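Local coordinates for transcriptional repressor PadR (Bacillus cereus, PDB 6JYI), which probably binds DNA as a PadR-like transcriptional regulator, a two-subunit protein with a winged helix-turn-helix domain and a helical C-terminal part, at residues G145-F148 with V149-I152; V156-A159 with S160-Q164. One frame throughout, in Å; residues are numbered along the deposited sequence.

Overall arrangement
From the N terminus the chain first builds the winged-helix part, whose wing is the antiparallel strand pair 59-64 and 72-77, then crosses to helix 114-142. Interaction 1 closes the turn after that helix, where 145-148 leads into the first turn of helix 148-175. Interaction 2 follows further along the same helix, joining 156-159 to 160-164. The two stand in series, neither nested nor crossed, with centres about 17 Å apart. Both touch the second subunit. Its pairings of I152 with L168, and of S160 and A163 each with its own counterpart, show the two copies of helix 148-175 running antiparallel. Interaction 2 also ties this helix to helix 114-142.

Interaction 1: G145-F148 with V149-I152; sequences GITF and VEEI
The F148 ring is approached obliquely by V149 N, 3.4 Å from F148 CD2, and by I152 CD1, 3.9 Å from F148 CE2. A second flat group, the E150 carboxylate, receives T147 N on the anti side of OE1, 18° out of its plane. This second meeting is the glutamate half of a capping box: T147 stands just before helix 148-175, and E150, three residues on, reaches back so that T147 N donates to E150 OE1 at 3.0 Å. With CG beside its backbone N (chi1 -66°) and the chain extended beyond, E150 runs back across the threonine side chain, its CG 3.4 Å from T147 OG1. That hydroxyl is hydrogen-bonded to N110 of the second subunit, while E150 OE2 makes a salt bridge with R143. The first helical turn closes as E151 N donates to T147 O at 3.0 Å; weak bonds run from E151 N and I152 N to F148 O. I146 and E150 run alongside in opposite senses, CG1 against CB, and I146 CD1 comes within 3.5 Å of E151 OE1. A water donates both to G145 O, at 2.8 Å, and to E150 OE1, at 2.6 Å.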
ATOM      1  N   GLY A 145       5.867  10.760  23.833  1.00 35.79           N
ATOM      2  CA  GLY A 145       4.615  10.633  24.525  1.00 33.14           C
ATOM      3  C   GLY A 145       3.728   9.636  23.817  1.00 30.79           C
ATOM      4  O   GLY A 145       2.535   9.659  24.018  1.00 29.40           O
ATOM      5  N   ILE A 146       4.312   8.736  23.025  1.00 28.60           N
ATOM      6  CA  ILE A 146       3.519   7.768  22.274  1.00 27.04           C
ATOM      7  C   ILE A 146       2.571   6.980  23.162  1.00 25.77           C
ATOM      8  O   ILE A 146       2.943   6.524  24.256  1.00 25.61           O
ATOM      9  CB  ILE A 146       4.419   6.814  21.442  1.00 26.76           C
ATOM     10  CG1 ILE A 146       3.558   6.076  20.426  1.00 28.87           C
ATOM     11  CG2 ILE A 146       5.233   5.868  22.351  1.00 27.27           C
ATOM     12  CD1 ILE A 146       4.322   5.330  19.384  1.00 28.79           C
ATOM     13  N   THR A 147       1.336   6.829  22.715  1.00 25.08           N
ATOM     14  CA  THR A 147       0.304   6.107  23.473  1.00 24.68           C
ATOM     15  C   THR A 147       0.024   4.728  22.908  1.00 25.13           C
ATOM     16  O   THR A 147       0.445   4.405  21.807  1.00 24.60           O
ATOM     17  CB  THR A 147      -1.035   6.832  23.434  1.00 24.83           C
ATOM     18  OG1 THR A 147      -1.521   6.857  22.091  1.00 24.32           O
ATOM     19  CG2 THR A 147      -0.919   8.219  23.939  1.00 24.37           C
ATOM     20  N   PHE A 148      -0.700   3.914  23.687  1.00 25.42           N
ATOM     21  CA  PHE A 148      -1.062   2.567  23.282  1.00 24.86           C
ATOM     22  C   PHE A 148      -1.613   2.526  21.849  1.00 24.29           C
ATOM     23  O   PHE A 148      -1.158   1.721  21.047  1.00 24.71           O
ATOM     24  CB  PHE A 148      -2.101   1.971  24.254  1.00 26.90           C
ATOM     25  CG  PHE A 148      -2.711   0.683  23.782  1.00 24.97           C
ATOM     26  CD1 PHE A 148      -2.098  -0.523  24.075  1.00 26.88           C
ATOM     27  CD2 PHE A 148      -3.866   0.668  23.036  1.00 26.01           C
ATOM     28  CE1 PHE A 148      -2.653  -1.734  23.626  1.00 28.18           C
ATOM     29  CE2 PHE A 148      -4.411  -0.520  22.595  1.00 26.68           C
ATOM     30  CZ  PHE A 148      -3.814  -1.714  22.884  1.00 28.55           C
ATOM     31  N   VAL A 149      -2.570   3.389  21.509  1.00 23.34           N
ATOM     32  CA  VAL A 149      -3.211   3.288  20.185  1.00 22.17           C
ATOM     33  C   VAL A 149      -2.234   3.699  19.058  1.00 22.30           C
ATOM     34  O   VAL A 149      -2.231   3.097  17.995  1.00 21.23           O
ATOM     35  CB  VAL A 149      -4.503   4.081  20.088  1.00 22.44           C
ATOM     36  CG1 VAL A 149      -4.275   5.541  20.416  1.00 22.65           C
ATOM     37  CG2 VAL A 149      -5.166   3.906  18.687  1.00 20.22           C
ATOM     38  N   GLU A 150      -1.443   4.735  19.301  1.00 22.00           N
ATOM     39  CA  GLU A 150      -0.409   5.170  18.333  1.00 23.76           C
ATOM     40  C   GLU A 150       0.617   4.080  18.073  1.00 24.39           C
ATOM     41  O   GLU A 150       1.129   3.937  16.964  1.00 26.76           O
ATOM     42  CB  GLU A 150       0.296   6.427  18.822  1.00 24.23           C
ATOM     43  CG  GLU A 150      -0.641   7.647  18.873  1.00 24.16           C
ATOM     44  CD  GLU A 150       0.027   8.877  19.460  1.00 28.65           C
ATOM     45  OE1 GLU A 150       0.799   8.704  20.434  1.00 27.94           O
ATOM     46  OE2 GLU A 150      -0.284  10.015  18.990  1.00 30.28           O
ATOM     47  N   GLU A 151       0.935   3.314  19.094  1.00 24.15           N
ATOM     48  CA  GLU A 151       1.884   2.244  18.945  1.00 25.52           C
ATOM     49  C   GLU A 151       1.343   1.125  18.025  1.00 25.87           C
ATOM     50  O   GLU A 151       2.133   0.395  17.428  1.00 24.92           O
ATOM     51  CB  GLU A 151       2.264   1.691  20.328  1.00 26.27           C
ATOM     52  CG  GLU A 151       3.228   0.533  20.326  1.00 30.91           C
ATOM     53  CD  GLU A 151       4.695   0.933  20.298  1.00 35.06           C
ATOM     54  OE1 GLU A 151       4.994   2.089  20.661  1.00 35.77           O
ATOM     55  OE2 GLU A 151       5.547   0.050  19.957  1.00 37.24           O
ATOM     56  N   ILE A 152       0.003   0.984  17.906  1.00 25.99           N
ATOM     57  CA  ILE A 152      -0.550  -0.063  17.007  1.00 25.12           C
ATOM     58  C   ILE A 152      -0.042   0.119  15.567  1.00 25.52           C
ATOM     59  O   ILE A 152       0.370  -0.859  14.938  1.00 24.99           O
ATOM     60  CB  ILE A 152      -2.092  -0.149  17.064  1.00 24.73           C
ATOM     61  CG1 ILE A 152      -2.540  -0.447  18.491  1.00 24.03           C
ATOM     62  CG2 ILE A 152      -2.663  -1.216  16.049  1.00 24.23           C
ATOM     63  CD1 ILE A 152      -4.055  -0.396  18.722  1.00 26.45           C
TER
HETATM   64  O   HOH W   1       1.303  10.887  21.822  1.00 38.48           O

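Interaction 2: V156-A159 with S160-Q164; sequences VGIA and SYSAQ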
ATOM      1  N   VAL A 156       1.975  -3.012  14.055  1.00 27.60           N
ATOM      2  CA  VAL A 156       1.376  -3.736  12.927  1.00 27.56           C
ATOM      3  C   VAL A 156       2.318  -3.718  11.726  1.00 29.34           C
ATOM      4  O   VAL A 156       2.574  -4.762  11.071  1.00 28.32           O
ATOM      5  CB  VAL A 156      -0.037  -3.222  12.609  1.00 27.87           C
ATOM      6  CG1 VAL A 156      -0.614  -3.874  11.350  1.00 28.23           C
ATOM      7  CG2 VAL A 156      -0.965  -3.518  13.793  1.00 25.74           C
ATOM      8  N   GLY A 157       2.918  -2.560  11.478  1.00 29.37           N
ATOM      9  CA  GLY A 157       3.866  -2.428  10.393  1.00 30.75           C
ATOM     10  C   GLY A 157       5.064  -3.309  10.515  1.00 31.90           C
ATOM     11  O   GLY A 157       5.409  -4.018   9.561  1.00 34.15           O
ATOM     12  N   ILE A 158       5.716  -3.277  11.671  1.00 31.65           N
ATOM     13  CA  ILE A 158       6.819  -4.160  11.954  1.00 32.96           C
ATOM     14  C   ILE A 158       6.394  -5.652  11.887  1.00 32.54           C
ATOM     15  O   ILE A 158       7.151  -6.466  11.400  1.00 33.73           O
ATOM     16  CB  ILE A 158       7.446  -3.843  13.330  1.00 33.99           C
ATOM     17  CG1 ILE A 158       8.088  -2.438  13.284  1.00 35.74           C
ATOM     18  CG2 ILE A 158       8.457  -4.917  13.770  1.00 35.36           C
ATOM     19  CD1 ILE A 158       8.876  -2.104  14.514  1.00 40.72           C
ATOM     20  N   ALA A 159       5.196  -5.990  12.342  1.00 31.59           N
ATOM     21  CA  ALA A 159       4.741  -7.399  12.351  1.00 31.66           C
ATOM     22  C   ALA A 159       4.637  -7.875  10.911  1.00 30.89           C
ATOM     23  O   ALA A 159       5.126  -8.941  10.543  1.00 29.13           O
ATOM     24  CB  ALA A 159       3.407  -7.541  13.053  1.00 31.23           C
ATOM     25  N   SER A 160       4.064  -7.021  10.075  1.00 29.72           N
ATOM     26  CA  SER A 160       3.858  -7.346   8.690  1.00 30.45           C
ATOM     27  C   SER A 160       5.166  -7.433   7.896  1.00 31.63           C
ATOM     28  O   SER A 160       5.431  -8.425   7.236  1.00 32.32           O
ATOM     29  CB  SER A 160       2.894  -6.317   8.092  1.00 29.36           C
ATOM     30  OG  SER A 160       2.879  -6.446   6.695  1.00 34.02           O
ATOM     31  N   TYR A 161       6.016  -6.422   8.004  1.00 31.91           N
ATOM     32  CA  TYR A 161       7.327  -6.472   7.386  1.00 33.61           C
ATOM     33  C   TYR A 161       8.172  -7.661   7.809  1.00 34.77           C
ATOM     34  O   TYR A 161       8.888  -8.257   6.978  1.00 35.98           O
ATOM     35  CB  TYR A 161       8.123  -5.212   7.695  1.00 34.28           C
ATOM     36  CG  TYR A 161       7.694  -3.947   6.982  1.00 36.44           C
ATOM     37  CD1 TYR A 161       7.144  -3.973   5.716  1.00 40.15           C
ATOM     38  CD2 TYR A 161       7.922  -2.708   7.566  1.00 38.33           C
ATOM     39  CE1 TYR A 161       6.780  -2.791   5.066  1.00 42.52           C
ATOM     40  CE2 TYR A 161       7.582  -1.550   6.945  1.00 40.89           C
ATOM     41  CZ  TYR A 161       7.014  -1.579   5.694  1.00 42.01           C
ATOM     42  OH  TYR A 161       6.694  -0.385   5.087  1.00 44.43           O
ATOM     43  N   SER A 162       8.155  -7.978   9.100  1.00 34.50           N
ATOM     44  CA  SER A 162       8.963  -9.075   9.602  1.00 35.69           C
ATOM     45  C   SER A 162       8.480 -10.413   9.045  1.00 35.20           C
ATOM     46  O   SER A 162       9.283 -11.311   8.767  1.00 35.95           O
ATOM     47  CB  SER A 162       8.986  -9.092  11.134  1.00 36.52           C
ATOM     48  OG  SER A 162       9.602  -7.899  11.614  1.00 38.02           O
ATOM     49  N   ALA A 163       7.178 -10.539   8.856  1.00 33.50           N
ATOM     50  CA  ALA A 163       6.608 -11.775   8.355  1.00 33.77           C
ATOM     51  C   ALA A 163       6.931 -11.878   6.881  1.00 34.19           C
ATOM     52  O   ALA A 163       7.269 -12.963   6.395  1.00 34.93           O
ATOM     53  CB  ALA A 163       5.114 -11.810   8.600  1.00 33.14           C
ATOM     54  N   GLN A 164       6.880 -10.753   6.167  1.00 32.77           N
ATOM     55  CA  GLN A 164       7.323 -10.741   4.751  1.00 33.60           C
ATOM     56  C   GLN A 164       8.780 -11.163   4.608  1.00 34.70           C
ATOM     57  O   GLN A 164       9.093 -11.978   3.764  1.00 34.60           O
ATOM     58  CB  GLN A 164       7.152  -9.368   4.127  1.00 32.36           C
ATOM     59  CG  GLN A 164       5.690  -8.986   3.938  1.00 33.44           C
ATOM     60  CD  GLN A 164       5.521  -7.518   3.687  1.00 37.86           C
ATOM     61  OE1 GLN A 164       6.407  -6.881   3.121  1.00 47.43           O
ATOM     62  NE2 GLN A 164       4.412  -6.951   4.140  1.00 39.19           N
TER
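S162 folds back onto I158 within helix 148-175, at the two-subunit interface, where a coiled coil probably begins near residue 158. Among the hydrogen bonds, I158 O is gripped twice by one residue: S162 N donates to it at 2.9 Å and S162 OG at 2.8 Å, reaching it from opposite faces of the carbonyl plane. The hydroxyl gets there because OG sits beside its own backbone N (chi1 -63°), the usual way a helical serine meets the carbonyl four residues earlier. The remaining bonds follow the regular alpha-helical pattern, S160 N to V156 O, Y161 N to G157 O at 2.9 Å and nearly straight (174°), and A163 N to A159 O, somewhat longer at 3.1 Å. Among the nonbonded contacts, G157 O also lies obliquely to the Y161 ring, 3.4 Å from Y161 CG. Q164 OE1, held by K128, lies in the plane of the Y161 ring at its edge. Against the second subunit, S160 OG is hydrogen-bonded to S160 OG of that chain, and A163 packs on its A163. Against helix 114-142, I158 lies on R136, while Y161 and S162 meet I132; Y161 OH goes on to hydrogen-bond H37, which follows helix 24-35.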